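Local coordinates for lipoate-protein ligase, putative (Streptococcus pneumoniae, PDB 1VQZ) that is probably a lipoate-protein ligase, with a catalytic domain of the biotin/lipoyl ligase fold joined to a smaller C-terminal domain, at residues V300-L304 and A317-I321. Residues are numbered along the deposited sequence; the frame is centred on the assembly and turned at random.
Sequences VEDVL and ALKTI
Val-300 meets Leu-318 and Ile-321 with its two methyls, one for each. CG1 of Val-300 lies 3.8 Å from CD2 of Leu-318. CG2 of Val-300 lies 3.9 Å from CD1 of Ile-321. The valine side chain crosses both partners at about a right angle. With chi1 at 180°, CG1 is anti to the backbone N and faces Leu-318, while CG2, beside the N, faces Ile-321. Tyr-326 and Phe-327 from a following loop also touch this valine. One turn further on, Val-303 points at the second segment, and its CA is 6.6 Å from CA of Ala-317. CG2 of Val-303 rests against a polar spot, 3.7 Å from OG1 of Thr-320 and close to the carbonyl O of Ala-317. Those two oxygens are hydrogen-bonded to each other. Thr-320 OG1 donates to Ala-317 O over 2.6 Å. The threonine oxygen approaches a lone pair of the carbonyl within its plane, at an angle of 142° at the acceptor. The backbone N of Thr-320 gives the same oxygen a second hydrogen bond. Here helix 311-318 ends and the chain leaves it through a type I turn, Leu-318 to Ile-321. The contact thus packs helix 298-304 against the end of the next helix, within the C-terminal lipoate ligase region. No hydrogen bond crosses between the segments; the touch is almost wholly apolar. The turn has its own tie to helix 332-339, as Arg-332 hydrogen-bonds to the carbonyl oxygens of Leu-318 (through NE) and Ile-321 (through NH2). Leu-304 closes the row with CD2, which sits 3.9 Å from CB of Ala-317 and 4.3 Å from CD2 of Leu-318. Leu-304 is buried, and its side chain also touches Ile-285 of strand 281-289 and Val-339 of helix 332-339.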
ATOM      1  N   VAL A 300      -1.426  -8.375  15.933  1.00 31.24           N
ATOM      2  CA  VAL A 300      -2.718  -8.862  16.395  1.00 31.35           C
ATOM      3  C   VAL A 300      -2.720 -10.408  16.518  1.00 31.53           C
ATOM      4  O   VAL A 300      -3.155 -10.978  17.546  1.00 31.43           O
ATOM      5  CB  VAL A 300      -3.837  -8.362  15.465  1.00 32.34           C
ATOM      6  CG1 VAL A 300      -5.193  -8.854  15.915  1.00 35.61           C
ATOM      7  CG2 VAL A 300      -3.804  -6.819  15.368  1.00 32.37           C
ATOM      8  N   GLU A 301      -2.218 -11.083  15.484  1.00 30.62           N
ATOM      9  CA  GLU A 301      -1.940 -12.526  15.547  1.00 28.79           C
ATOM     10  C   GLU A 301      -1.197 -12.822  16.841  1.00 29.18           C
ATOM     11  O   GLU A 301      -1.551 -13.759  17.539  1.00 30.15           O
ATOM     12  CB  GLU A 301      -1.102 -12.978  14.344  1.00 30.44           C
ATOM     13  CG  GLU A 301      -1.854 -12.845  13.010  1.00 25.75           C
ATOM     14  CD  GLU A 301      -0.957 -12.921  11.769  1.00 33.34           C
ATOM     15  OE1 GLU A 301       0.285 -13.030  11.900  1.00 31.41           O
ATOM     16  OE2 GLU A 301      -1.503 -12.825  10.653  1.00 31.36           O
ATOM     17  N   ASP A 302      -0.193 -11.998  17.186  1.00 30.73           N
ATOM     18  CA  ASP A 302       0.660 -12.316  18.339  1.00 30.01           C
ATOM     19  C   ASP A 302      -0.092 -12.271  19.672  1.00 32.77           C
ATOM     20  O   ASP A 302       0.124 -13.117  20.529  1.00 34.46           O
ATOM     21  CB  ASP A 302       1.883 -11.417  18.382  1.00 33.64           C
ATOM     22  CG  ASP A 302       2.889 -11.720  17.265  1.00 35.16           C
ATOM     23  OD1 ASP A 302       2.768 -12.753  16.551  1.00 33.59           O
ATOM     24  OD2 ASP A 302       3.799 -10.896  17.097  1.00 37.96           O
ATOM     25  N   VAL A 303      -1.001 -11.319  19.809  1.00 34.60           N
ATOM     26  CA  VAL A 303      -1.775 -11.144  21.024  1.00 35.69           C
ATOM     27  C   VAL A 303      -2.863 -12.200  21.139  1.00 35.35           C
ATOM     28  O   VAL A 303      -3.345 -12.449  22.222  1.00 35.00           O
ATOM     29  CB  VAL A 303      -2.372  -9.687  21.164  1.00 34.24           C
ATOM     30  CG1 VAL A 303      -3.515  -9.407  20.215  1.00 38.38           C
ATOM     31  CG2 VAL A 303      -2.878  -9.440  22.590  1.00 39.57           C
ATOM     32  N   LEU A 304      -3.236 -12.845  20.036  1.00 34.86           N
ATOM     33  CA  LEU A 304      -4.339 -13.810  20.075  1.00 33.98           C
ATOM     34  C   LEU A 304      -3.879 -15.234  20.309  1.00 33.73           C
ATOM     35  O   LEU A 304      -4.648 -16.085  20.754  1.00 31.92           O
ATOM     36  CB  LEU A 304      -5.180 -13.715  18.800  1.00 34.43           C
ATOM     37  CG  LEU A 304      -6.095 -12.477  18.720  1.00 32.49           C
ATOM     38  CD1 LEU A 304      -6.859 -12.471  17.447  1.00 39.43           C
ATOM     39  CD2 LEU A 304      -7.052 -12.315  19.912  1.00 36.00           C
ATOM     40  N   ALA A 317      -8.638  -9.669  24.794  1.00 27.44           N
ATOM     41  CA  ALA A 317      -7.287  -9.549  24.259  1.00 27.57           C
ATOM     42  C   ALA A 317      -7.172  -8.369  23.289  1.00 25.82           C
ATOM     43  O   ALA A 317      -6.168  -7.592  23.287  1.00 27.33           O
ATOM     44  CB  ALA A 317      -6.855 -10.860  23.535  1.00 27.84           C
ATOM     45  N   LEU A 318      -8.191  -8.195  22.474  1.00 27.13           N
ATOM     46  CA  LEU A 318      -8.152  -7.124  21.496  1.00 28.71           C
ATOM     47  C   LEU A 318      -8.227  -5.735  22.144  1.00 29.33           C
ATOM     48  O   LEU A 318      -7.724  -4.730  21.581  1.00 29.35           O
ATOM     49  CB  LEU A 318      -9.230  -7.300  20.453  1.00 27.01           C
ATOM     50  CG  LEU A 318      -9.079  -8.483  19.477  1.00 31.77           C
ATOM     51  CD1 LEU A 318     -10.366  -8.564  18.619  1.00 27.77           C
ATOM     52  CD2 LEU A 318      -7.861  -8.313  18.596  1.00 35.53           C
ATOM     53  N   LYS A 319      -8.880  -5.657  23.298  1.00 30.09           N
ATOM     54  CA  LYS A 319      -8.947  -4.399  24.069  1.00 26.61           C
ATOM     55  C   LYS A 319      -7.638  -4.086  24.815  1.00 26.54           C
ATOM     56  O   LYS A 319      -7.585  -3.089  25.533  1.00 31.33           O
ATOM     57  CB  LYS A 319     -10.119  -4.390  25.064  1.00 25.92           C
ATOM     58  CG  LYS A 319     -11.419  -4.832  24.460  1.00 25.44           C
ATOM     59  CD  LYS A 319     -12.651  -4.543  25.198  1.00 33.27           C
ATOM     60  CE  LYS A 319     -13.323  -3.269  24.675  1.00 48.10           C
ATOM     61  NZ  LYS A 319     -13.367  -3.191  23.156  1.00 42.61           N
ATOM     62  N   THR A 320      -6.598  -4.907  24.650  1.00 26.62           N
ATOM     63  CA  THR A 320      -5.264  -4.613  25.204  1.00 29.47           C
ATOM     64  C   THR A 320      -4.329  -3.992  24.150  1.00 30.59           C
ATOM     65  O   THR A 320      -3.152  -3.752  24.423  1.00 30.36           O
ATOM     66  CB  THR A 320      -4.566  -5.848  25.816  1.00 27.72           C
ATOM     67  OG1 THR A 320      -4.228  -6.771  24.778  1.00 34.20           O
ATOM     68  CG2 THR A 320      -5.431  -6.523  26.830  1.00 26.79           C
ATOM     69  N   ILE A 321      -4.863  -3.715  22.968  1.00 29.85           N
ATOM     70  CA  ILE A 321      -4.075  -3.100  21.881  1.00 30.14           C
ATOM     71  C   ILE A 321      -4.869  -2.036  21.175  1.00 28.83           C
ATOM     72  O   ILE A 321      -6.089  -2.038  21.243  1.00 30.84           O
ATOM     73  CB  ILE A 321      -3.628  -4.156  20.849  1.00 28.96           C
ATOM     74  CG1 ILE A 321      -4.849  -4.864  20.216  1.00 34.65           C
ATOM     75  CG2 ILE A 321      -2.686  -5.138  21.530  1.00 33.22           C
ATOM     76  CD1 ILE A 321      -4.636  -5.369  18.852  1.00 35.41           C
TER